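Local coordinates for protein succinate-semialdehyde dehydrogenase (NAD(P)(+)) (Marinobacter aquaeolei, PDB 3RH9) that probably oxidises succinate semialdehyde to succinate with NAD+ or NADP+ as cofactor, at residues W76-N87 with F193-P203; I94-P102 with V155-M163. All blocks are in the same frame, centred on the assembly; numbering follows the deposited sequence.

From the N terminus, the chain enters contact 1 on helix 70-86 and turns at once into helix 88-99, whose C-terminal end enters contact 2. Helix 103-123 and strand 151-154 follow. The chain then returns at 155-163, which pairs with 94-102 and closes contact 2 across 52 intervening residues. After helix 162-174 and strand 178-181, helix 188-197 and the turn behind it meet 76-87. This closes contact 1 across 105 residues, with contact 2 nested inside its loop. Together the contacts tie helices 70-86 and 88-99 to helix 188-197 and to the loop after strand 151-154 of the probable cofactor-binding sheet. They also touch each other: Phe-193 CB lies 3.7 Å from Ile-161 CD1.

Contact 1. Residues W76-N87 with F193-P203; sequences WLEDIRDGLKEN and FFSVMDKLDLP
Ile-80 of helix 70-86 packs against Phe-193, Met-197 and Leu-200, in and just behind helix 188-197. Helix 70-86 packs here on the end of helix 188-197 and the loop after it, in the Rossmann-like cofactor domain of the aldehyde dehydrogenase fold, away from the predicted active site. The short helical segments cross at 125°, with their axes 9.9 Å apart at closest. No hydrogen bond spans the contact. Ile-80 branches at CB. CG1 stands opposite the carbonyl carbon (chi1 -68°) and faces Leu-200, whose CD1 is 3.9 Å from it. CD1 of Ile-80 continues to the selenium of Met-197, a selenomethionine, at 4.0 Å from SE. The other branch, CG2, meets Phe-193 at the ring edge, 3.9 Å from CE1. Leu-172 of helix 162-174 and Phe-117 of helix 103-123 also touch Ile-80. On the next turn of the helix, Leu-84 brings CD2 to CE1 and CD1 of the Phe-193 ring.

At the N-terminal end of 76-87, CD of Pro-203 lies over one face of the Trp-76 ring, 3.2 Å above its plane and offset toward the rim. Leu-202 CD1 approaches CD1 of the indole. Trp-68 meets Trp-76 edge-to-face.

Gly-83 has no side chain, so Val-196 comes close to the helix backbone, with CG1 3.9 Å from Gly-83 CA. The other methyl of Val-196, CG2, lies against the amide of Asn-87. That amide is held in turn by the helix it follows: ND2 of Asn-87 donates to Gly-83 O at 2.6 Å, which also accepts from Asn-87 N. Two bonds thus grip one carbonyl oxygen at the helix end. The chain of Met-197 bends at chi3, and its CE settles 3.6 Å above the centre of the Phe-194 ring.

Contact 2. Residues I94-P102 with V155-M163; sequences ILCMEHGKP and VPWNFPIGM
His-99, at the end of helix 88-99, meets the backbone of the 155-163 loop, with CD2 3.3 Å from Trp-157 O. The same carbon lies at the edge of the Trp-157 indole, near its plane and 4.0 Å from CE3; the two side chains cross at about a right angle. Beside them, Leu-95 packs its CG against Pro-160 CG at 4.1 Å and its CD1 against Ile-161 CG2. Lys-101 makes the polar link: NZ gives a weak hydrogen bond to Asn-158 O at 3.4 Å, and passes close to the Phe-159 ring.

Behind this layer, Lys-101 N donates to His-99 ND1 at 3.1 Å (N-H...N angle 148°), which helps to set the turn of the imidazole; the donor is tilted 17° from the ring plane. With an alanine here, Lys-101 N is likely to lose its ND1 acceptor and a gap to open beside Trp-157. The stronger partner of Lys-101 NZ is Glu-109 of helix 103-123, through a salt bridge to OE1. The other oxygen, OE2, accepts from the backbone N atoms of Ile-161 and Gly-162. Glu-98 in turn reaches Thr-189 and Leu-188 at the start of helix 188-197.

The Pro-Trp-Asn-Phe-Pro run is a family motif. Asn-158 has its side chain about 7 Å from that of Glu-256, the predicted active-site residue, and probably supplies an oxyanion-hole amide, as in relatives. Because ND1 accepts a hydrogen bond and Lys-101 NZ lies over one ring face, offset toward the rim, His-99 is likely to be neutral, with its proton on NE2.

Contact 1. Residues W76-N87 with F193-P203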
loop_
_atom_site.group_PDB
_atom_site.type_symbol
_atom_site.label_atom_id
_atom_site.label_comp_id
_atom_site.label_asym_id
_atom_site.label_seq_id
_atom_site.Cartn_x
_atom_site.Cartn_y
_atom_site.Cartn_z
ATOM N N TRP A 76 21.541 15.082 -7.719
ATOM C CA TRP A 76 21.811 13.647 -7.895
ATOM C C TRP A 76 21.025 13.073 -9.076
ATOM O O TRP A 76 21.583 12.442 -9.971
ATOM C CB TRP A 76 21.377 12.851 -6.671
ATOM C CG TRP A 76 21.981 13.236 -5.387
ATOM C CD1 TRP A 76 23.126 13.921 -5.201
ATOM C CD2 TRP A 76 21.488 12.903 -4.078
ATOM N NE1 TRP A 76 23.376 14.068 -3.863
ATOM C CE2 TRP A 76 22.386 13.448 -3.149
ATOM C CE3 TRP A 76 20.368 12.200 -3.606
ATOM C CZ2 TRP A 76 22.204 13.319 -1.762
ATOM C CZ3 TRP A 76 20.189 12.069 -2.229
ATOM C CH2 TRP A 76 21.102 12.622 -1.327
ATOM N N LEU A 77 19.709 13.263 -9.034
ATOM C CA LEU A 77 18.823 12.780 -10.078
ATOM C C LEU A 77 19.306 13.301 -11.417
ATOM O O LEU A 77 19.467 12.537 -12.374
ATOM C CB LEU A 77 17.380 13.233 -9.815
ATOM C CG LEU A 77 16.780 12.778 -8.477
ATOM C CD1 LEU A 77 15.483 13.479 -8.137
ATOM C CD2 LEU A 77 16.591 11.280 -8.503
ATOM N N GLU A 78 19.556 14.608 -11.473
ATOM C CA GLU A 78 19.981 15.251 -12.716
ATOM C C GLU A 78 21.285 14.661 -13.242
ATOM O O GLU A 78 21.395 14.351 -14.434
ATOM C CB GLU A 78 20.106 16.759 -12.531
ATOM C CG GLU A 78 18.807 17.517 -12.754
ATOM C CD GLU A 78 18.821 18.910 -12.123
ATOM O OE1 GLU A 78 19.875 19.336 -11.579
ATOM O OE2 GLU A 78 17.763 19.575 -12.166
ATOM N N ASP A 79 22.262 14.507 -12.346
ATOM C CA ASP A 79 23.525 13.875 -12.682
ATOM C C ASP A 79 23.323 12.431 -13.168
ATOM O O ASP A 79 23.869 12.041 -14.192
ATOM C CB ASP A 79 24.493 13.902 -11.490
ATOM C CG ASP A 79 25.056 15.293 -11.201
ATOM O OD1 ASP A 79 24.769 16.247 -11.972
ATOM O OD2 ASP A 79 25.797 15.425 -10.187
ATOM N N ILE A 80 22.553 11.638 -12.430
ATOM C CA ILE A 80 22.284 10.268 -12.852
ATOM C C ILE A 80 21.599 10.225 -14.220
ATOM O O ILE A 80 21.985 9.451 -15.088
ATOM C CB ILE A 80 21.445 9.498 -11.826
ATOM C CG1 ILE A 80 22.251 9.268 -10.543
ATOM C CG2 ILE A 80 21.009 8.174 -12.392
ATOM C CD1 ILE A 80 21.413 8.849 -9.347
ATOM N N ARG A 81 20.598 11.073 -14.419
ATOM C CA ARG A 81 19.900 11.115 -15.698
ATOM C C ARG A 81 20.860 11.415 -16.847
ATOM O O ARG A 81 20.717 10.871 -17.946
ATOM C CB ARG A 81 18.765 12.137 -15.670
ATOM C CG ARG A 81 18.185 12.467 -17.032
ATOM C CD ARG A 81 18.684 13.805 -17.515
ATOM N NE ARG A 81 17.913 14.905 -16.944
ATOM C CZ ARG A 81 18.417 16.100 -16.635
ATOM N NH1 ARG A 81 19.707 16.354 -16.824
ATOM N NH2 ARG A 81 17.628 17.041 -16.126
ATOM N N ASP A 82 21.836 12.279 -16.578
ATOM C CA ASP A 82 22.856 12.638 -17.550
ATOM C C ASP A 82 23.876 11.518 -17.705
ATOM O O ASP A 82 24.312 11.219 -18.816
ATOM C CB ASP A 82 23.570 13.929 -17.129
ATOM C CG ASP A 82 22.687 15.166 -17.260
ATOM O OD1 ASP A 82 21.611 15.061 -17.887
ATOM O OD2 ASP A 82 23.070 16.241 -16.734
ATOM N N GLY A 83 24.270 10.907 -16.592
ATOM C CA GLY A 83 25.170 9.767 -16.625
ATOM C C GLY A 83 24.633 8.627 -17.487
ATOM O O GLY A 83 25.349 8.062 -18.317
ATOM N N LEU A 84 23.368 8.272 -17.304
ATOM C CA LEU A 84 22.801 7.231 -18.142
ATOM C C LEU A 84 22.938 7.614 -19.613
ATOM O O LEU A 84 23.501 6.869 -20.402
ATOM C CB LEU A 84 21.342 6.964 -17.786
ATOM C CG LEU A 84 21.163 6.228 -16.459
ATOM C CD1 LEU A 84 19.721 6.337 -15.990
ATOM C CD2 LEU A 84 21.611 4.769 -16.563
ATOM N N LYS A 85 22.448 8.795 -19.972
ATOM C CA LYS A 85 22.382 9.174 -21.374
ATOM C C LYS A 85 23.762 9.131 -22.029
ATOM O O LYS A 85 23.893 8.771 -23.206
ATOM C CB LYS A 85 21.747 10.556 -21.535
ATOM C CG LYS A 85 20.227 10.608 -21.374
ATOM C CD LYS A 85 19.735 12.049 -21.526
ATOM C CE LYS A 85 18.327 12.241 -20.948
ATOM N NZ LYS A 85 17.823 13.642 -21.120
ATOM N N GLU A 86 24.786 9.496 -21.256
ATOM C CA GLU A 86 26.160 9.514 -21.742
ATOM C C GLU A 86 26.728 8.134 -21.980
ATOM O O GLU A 86 27.456 7.917 -22.942
ATOM C CB GLU A 86 27.060 10.197 -20.734
ATOM C CG GLU A 86 26.733 11.636 -20.518
ATOM C CD GLU A 86 27.655 12.237 -19.509
ATOM O OE1 GLU A 86 28.821 11.789 -19.471
ATOM O OE2 GLU A 86 27.218 13.135 -18.751
ATOM N N ASN A 87 26.432 7.207 -21.078
ATOM C CA ASN A 87 26.987 5.872 -21.179
ATOM C C ASN A 87 25.954 4.941 -21.758
ATOM O O ASN A 87 25.905 3.760 -21.429
ATOM C CB ASN A 87 27.464 5.390 -19.818
ATOM C CG ASN A 87 28.423 6.360 -19.178
ATOM O OD1 ASN A 87 29.636 6.150 -19.187
ATOM N ND2 ASN A 87 27.887 7.448 -18.642
ATOM N N PHE A 193 25.796 0.421 -14.185
ATOM C CA PHE A 193 25.068 1.519 -13.567
ATOM C C PHE A 193 25.780 2.039 -12.299
ATOM O O PHE A 193 25.972 3.250 -12.136
ATOM C CB PHE A 193 23.642 1.075 -13.249
ATOM C CG PHE A 193 22.746 2.188 -12.835
ATOM C CD1 PHE A 193 22.858 3.434 -13.422
ATOM C CD2 PHE A 193 21.782 1.990 -11.862
ATOM C CE1 PHE A 193 22.017 4.474 -13.037
ATOM C CE2 PHE A 193 20.936 3.019 -11.474
ATOM C CZ PHE A 193 21.047 4.262 -12.057
ATOM N N PHE A 194 26.176 1.133 -11.409
ATOM C CA PHE A 194 26.860 1.554 -10.198
ATOM C C PHE A 194 28.202 2.162 -10.521
ATOM O O PHE A 194 28.610 3.131 -9.893
ATOM C CB PHE A 194 26.990 0.417 -9.189
ATOM C CG PHE A 194 25.875 0.380 -8.203
ATOM C CD1 PHE A 194 26.012 0.974 -6.969
ATOM C CD2 PHE A 194 24.670 -0.198 -8.523
ATOM C CE1 PHE A 194 24.981 0.959 -6.051
ATOM C CE2 PHE A 194 23.634 -0.214 -7.605
ATOM C CZ PHE A 194 23.791 0.371 -6.368
ATOM N N SER A 195 28.889 1.610 -11.513
ATOM C CA SER A 195 30.135 2.214 -11.958
ATOM C C SER A 195 29.902 3.658 -12.398
ATOM O O SER A 195 30.684 4.546 -12.047
ATOM C CB SER A 195 30.770 1.414 -13.091
ATOM O OG SER A 195 31.975 2.033 -13.502
ATOM N N VAL A 196 28.828 3.896 -13.156
ATOM C CA VAL A 196 28.503 5.256 -13.584
ATOM C C VAL A 196 28.137 6.179 -12.415
ATOM O O VAL A 196 28.529 7.336 -12.417
ATOM C CB VAL A 196 27.407 5.309 -14.692
ATOM C CG1 VAL A 196 26.910 6.748 -14.906
ATOM C CG2 VAL A 196 27.941 4.759 -15.996
HETATM N N MSE A 197 27.405 5.675 -11.422
HETATM C CA MSE A 197 26.996 6.496 -10.272
HETATM C C MSE A 197 28.138 6.751 -9.297
HETATM O O MSE A 197 28.119 7.708 -8.519
HETATM C CB MSE A 197 25.858 5.831 -9.498
HETATM C CG MSE A 197 24.524 5.878 -10.194
HETATM SE SE MSE A 197 23.046 5.203 -9.092
HETATM C CE MSE A 197 23.589 3.306 -9.011
ATOM N N ASP A 198 29.119 5.865 -9.335
ATOM C CA ASP A 198 30.230 5.885 -8.413
ATOM C C ASP A 198 31.052 7.145 -8.635
ATOM O O ASP A 198 31.841 7.541 -7.788
ATOM C CB ASP A 198 31.077 4.648 -8.672
ATOM C CG ASP A 198 32.368 4.654 -7.901
ATOM O OD1 ASP A 198 32.335 5.044 -6.712
ATOM O OD2 ASP A 198 33.409 4.260 -8.484
ATOM N N LYS A 199 30.847 7.782 -9.783
ATOM C CA LYS A 199 31.629 8.950 -10.159
ATOM C C LYS A 199 30.778 10.202 -10.150
ATOM O O LYS A 199 31.016 11.125 -10.924
ATOM C CB LYS A 199 32.265 8.735 -11.535
ATOM C CG LYS A 199 33.215 7.546 -11.533
ATOM C CD LYS A 199 33.899 7.314 -12.875
ATOM C CE LYS A 199 34.654 5.964 -12.874
ATOM N NZ LYS A 199 35.419 5.673 -11.616
ATOM N N LEU A 200 29.799 10.237 -9.258
ATOM C CA LEU A 200 28.849 11.332 -9.234
ATOM C C LEU A 200 28.740 11.983 -7.855
ATOM O O LEU A 200 27.846 12.805 -7.612
ATOM C CB LEU A 200 27.487 10.841 -9.697
ATOM C CG LEU A 200 27.402 10.425 -11.160
ATOM C CD1 LEU A 200 25.957 10.132 -11.531
ATOM C CD2 LEU A 200 27.965 11.514 -12.032
ATOM N N ASP A 201 29.641 11.616 -6.950
ATOM C CA ASP A 201 29.651 12.241 -5.638
ATOM C C ASP A 201 28.345 12.097 -4.855
ATOM O O ASP A 201 27.905 13.032 -4.188
ATOM C CB ASP A 201 30.004 13.719 -5.770
ATOM C CG ASP A 201 31.349 14.050 -5.160
ATOM O OD1 ASP A 201 31.836 13.259 -4.307
ATOM O OD2 ASP A 201 31.916 15.105 -5.536
ATOM N N LEU A 202 27.727 10.926 -4.938
ATOM C CA LEU A 202 26.608 10.601 -4.073
ATOM C C LEU A 202 27.171 10.399 -2.673
ATOM O O LEU A 202 28.334 10.019 -2.529
ATOM C CB LEU A 202 25.928 9.318 -4.550
ATOM C CG LEU A 202 24.863 9.442 -5.646
ATOM C CD1 LEU A 202 25.119 10.633 -6.573
ATOM C CD2 LEU A 202 24.741 8.141 -6.450
ATOM N N PRO A 203 26.356 10.661 -1.636
ATOM C CA PRO A 203 26.746 10.346 -0.249
ATOM C C PRO A 203 27.069 8.858 -0.045
ATOM O O PRO A 203 26.372 7.992 -0.566
ATOM C CB PRO A 203 25.499 10.720 0.563
ATOM C CG PRO A 203 24.769 11.715 -0.287
ATOM C CD PRO A 203 25.071 11.382 -1.718
#

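Contact 2. Residues I94-P102 with V155-M163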
loop_
_atom_site.group_PDB
_atom_site.type_symbol
_atom_site.label_atom_id
_atom_site.label_comp_id
_atom_site.label_asym_id
_atom_site.label_seq_id
_atom_site.Cartn_x
_atom_site.Cartn_y
_atom_site.Cartn_z
ATOM N N ILE A 94 26.450 -4.121 -22.719
ATOM C CA ILE A 94 26.378 -5.076 -21.622
ATOM C C ILE A 94 24.958 -5.624 -21.431
ATOM O O ILE A 94 24.766 -6.790 -21.088
ATOM C CB ILE A 94 26.879 -4.433 -20.314
ATOM C CG1 ILE A 94 28.341 -4.011 -20.474
ATOM C CG2 ILE A 94 26.732 -5.389 -19.155
ATOM C CD1 ILE A 94 28.754 -2.861 -19.588
ATOM N N LEU A 95 23.960 -4.782 -21.656
ATOM C CA LEU A 95 22.593 -5.215 -21.495
ATOM C C LEU A 95 22.310 -6.283 -22.547
ATOM O O LEU A 95 21.825 -7.381 -22.249
ATOM C CB LEU A 95 21.651 -4.033 -21.674
ATOM C CG LEU A 95 20.274 -4.195 -21.038
ATOM C CD1 LEU A 95 19.679 -2.844 -20.694
ATOM C CD2 LEU A 95 19.340 -4.986 -21.943
ATOM N N CYS A 96 22.640 -5.944 -23.783
ATOM C CA CYS A 96 22.415 -6.821 -24.911
ATOM C C CYS A 96 22.989 -8.213 -24.670
ATOM O O CYS A 96 22.328 -9.235 -24.912
ATOM C CB CYS A 96 23.061 -6.222 -26.152
ATOM S SG CYS A 96 22.937 -7.270 -27.589
HETATM N N MSE A 97 24.228 -8.258 -24.197
HETATM C CA MSE A 97 24.921 -9.527 -24.124
HETATM C C MSE A 97 24.396 -10.443 -23.039
HETATM O O MSE A 97 24.422 -11.662 -23.204
HETATM C CB MSE A 97 26.419 -9.323 -23.979
HETATM C CG MSE A 97 27.079 -8.984 -25.301
HETATM SE SE MSE A 97 28.847 -8.194 -25.078
HETATM C CE MSE A 97 29.332 -7.998 -26.979
ATOM N N GLU A 98 23.915 -9.875 -21.938
ATOM C CA GLU A 98 23.466 -10.707 -20.824
ATOM C C GLU A 98 21.973 -11.048 -20.895
ATOM O O GLU A 98 21.547 -12.092 -20.414
ATOM C CB GLU A 98 23.831 -10.073 -19.475
ATOM C CG GLU A 98 23.087 -8.802 -19.173
ATOM C CD GLU A 98 23.483 -8.208 -17.827
ATOM O OE1 GLU A 98 24.229 -8.877 -17.069
ATOM O OE2 GLU A 98 23.051 -7.073 -17.526
ATOM N N HIS A 99 21.200 -10.166 -21.508
ATOM C CA HIS A 99 19.763 -10.365 -21.684
ATOM C C HIS A 99 19.419 -11.060 -22.999
ATOM O O HIS A 99 18.646 -12.001 -23.012
ATOM C CB HIS A 99 19.047 -9.019 -21.620
ATOM C CG HIS A 99 17.563 -9.103 -21.794
ATOM N ND1 HIS A 99 16.946 -8.903 -23.010
ATOM C CD2 HIS A 99 16.570 -9.327 -20.900
ATOM C CE1 HIS A 99 15.639 -9.015 -22.860
ATOM N NE2 HIS A 99 15.383 -9.269 -21.589
ATOM N N GLY A 100 19.995 -10.592 -24.101
ATOM C CA GLY A 100 19.728 -11.170 -25.401
ATOM C C GLY A 100 19.100 -10.137 -26.314
ATOM O O GLY A 100 19.254 -10.181 -27.529
ATOM N N LYS A 101 18.379 -9.207 -25.709
ATOM C CA LYS A 101 17.796 -8.068 -26.407
ATOM C C LYS A 101 18.795 -7.430 -27.392
ATOM O O LYS A 101 19.985 -7.329 -27.105
ATOM C CB LYS A 101 17.380 -7.045 -25.350
ATOM C CG LYS A 101 16.296 -6.080 -25.756
ATOM C CD LYS A 101 16.022 -5.099 -24.609
ATOM C CE LYS A 101 15.913 -5.846 -23.279
ATOM N NZ LYS A 101 15.180 -5.097 -22.225
ATOM N N PRO A 102 18.314 -6.982 -28.557
ATOM C CA PRO A 102 19.198 -6.353 -29.549
ATOM C C PRO A 102 19.795 -5.035 -29.064
ATOM O O PRO A 102 19.123 -4.278 -28.355
ATOM C CB PRO A 102 18.268 -6.099 -30.738
ATOM C CG PRO A 102 17.137 -7.036 -30.545
ATOM C CD PRO A 102 16.946 -7.135 -29.061
ATOM N N VAL A 155 14.852 -6.203 -8.423
ATOM C CA VAL A 155 14.429 -6.129 -9.823
ATOM C C VAL A 155 14.692 -7.432 -10.578
ATOM O O VAL A 155 15.550 -8.210 -10.174
ATOM C CB VAL A 155 15.084 -4.933 -10.555
ATOM C CG1 VAL A 155 14.733 -3.617 -9.847
ATOM C CG2 VAL A 155 16.589 -5.124 -10.651
ATOM N N PRO A 156 13.931 -7.685 -11.667
ATOM C CA PRO A 156 14.054 -8.917 -12.439
ATOM C C PRO A 156 15.018 -8.706 -13.584
ATOM O O PRO A 156 15.620 -7.644 -13.699
ATOM C CB PRO A 156 12.645 -9.104 -13.021
ATOM C CG PRO A 156 11.887 -7.878 -12.716
ATOM C CD PRO A 156 12.850 -6.852 -12.215
ATOM N N TRP A 157 15.144 -9.700 -14.447
ATOM C CA TRP A 157 16.000 -9.552 -15.603
ATOM C C TRP A 157 15.293 -8.901 -16.791
ATOM O O TRP A 157 15.971 -8.520 -17.739
ATOM C CB TRP A 157 16.604 -10.901 -16.007
ATOM C CG TRP A 157 15.586 -11.993 -16.112
ATOM C CD1 TRP A 157 15.348 -12.980 -15.210
ATOM C CD2 TRP A 157 14.647 -12.182 -17.171
ATOM N NE1 TRP A 157 14.321 -13.778 -15.638
ATOM C CE2 TRP A 157 13.872 -13.310 -16.842
ATOM C CE3 TRP A 157 14.395 -11.511 -18.374
ATOM C CZ2 TRP A 157 12.865 -13.790 -17.672
ATOM C CZ3 TRP A 157 13.393 -11.979 -19.190
ATOM C CH2 TRP A 157 12.637 -13.112 -18.839
ATOM N N ASN A 158 13.958 -8.763 -16.756
ATOM C CA ASN A 158 13.232 -8.292 -17.947
ATOM C C ASN A 158 13.699 -6.912 -18.391
ATOM O O ASN A 158 13.763 -6.625 -19.593
ATOM C CB ASN A 158 11.705 -8.233 -17.809
ATOM C CG ASN A 158 11.159 -9.079 -16.702
ATOM O OD1 ASN A 158 11.718 -10.112 -16.334
ATOM N ND2 ASN A 158 10.020 -8.648 -16.164
ATOM N N PHE A 159 13.975 -6.042 -17.428
ATOM C CA PHE A 159 14.529 -4.730 -17.751
ATOM C C PHE A 159 15.686 -4.420 -16.831
ATOM O O PHE A 159 15.515 -3.767 -15.802
ATOM C CB PHE A 159 13.465 -3.642 -17.659
ATOM C CG PHE A 159 12.490 -3.668 -18.785
ATOM C CD1 PHE A 159 11.240 -4.231 -18.620
ATOM C CD2 PHE A 159 12.831 -3.138 -20.022
ATOM C CE1 PHE A 159 10.332 -4.265 -19.669
ATOM C CE2 PHE A 159 11.928 -3.168 -21.080
ATOM C CZ PHE A 159 10.670 -3.735 -20.898
ATOM N N PRO A 160 16.875 -4.907 -17.197
ATOM C CA PRO A 160 18.054 -4.783 -16.332
ATOM C C PRO A 160 18.381 -3.327 -15.964
ATOM O O PRO A 160 18.958 -3.102 -14.904
ATOM C CB PRO A 160 19.168 -5.423 -17.166
ATOM C CG PRO A 160 18.445 -6.346 -18.114
ATOM C CD PRO A 160 17.172 -5.630 -18.444
ATOM N N ILE A 161 18.014 -2.360 -16.802
ATOM C CA ILE A 161 18.185 -0.957 -16.428
ATOM C C ILE A 161 16.876 -0.183 -16.246
ATOM O O ILE A 161 16.816 0.742 -15.468
ATOM C CB ILE A 161 19.113 -0.185 -17.388
ATOM C CG1 ILE A 161 19.831 0.930 -16.630
ATOM C CG2 ILE A 161 18.343 0.402 -18.542
ATOM C CD1 ILE A 161 20.750 0.452 -15.513
ATOM N N GLY A 162 15.830 -0.554 -16.963
ATOM C CA GLY A 162 14.567 0.160 -16.853
ATOM C C GLY A 162 13.891 0.026 -15.495
ATOM O O GLY A 162 13.482 1.024 -14.895
HETATM N N MSE A 163 13.769 -1.209 -15.012
HETATM C CA MSE A 163 13.154 -1.456 -13.717
HETATM C C MSE A 163 13.795 -0.608 -12.631
HETATM O O MSE A 163 13.138 0.242 -12.030
HETATM C CB MSE A 163 13.245 -2.935 -13.327
HETATM C CG MSE A 163 12.371 -3.847 -14.156
HETATM SE SE MSE A 163 10.620 -3.034 -14.491
HETATM C CE MSE A 163 9.834 -4.542 -15.485
#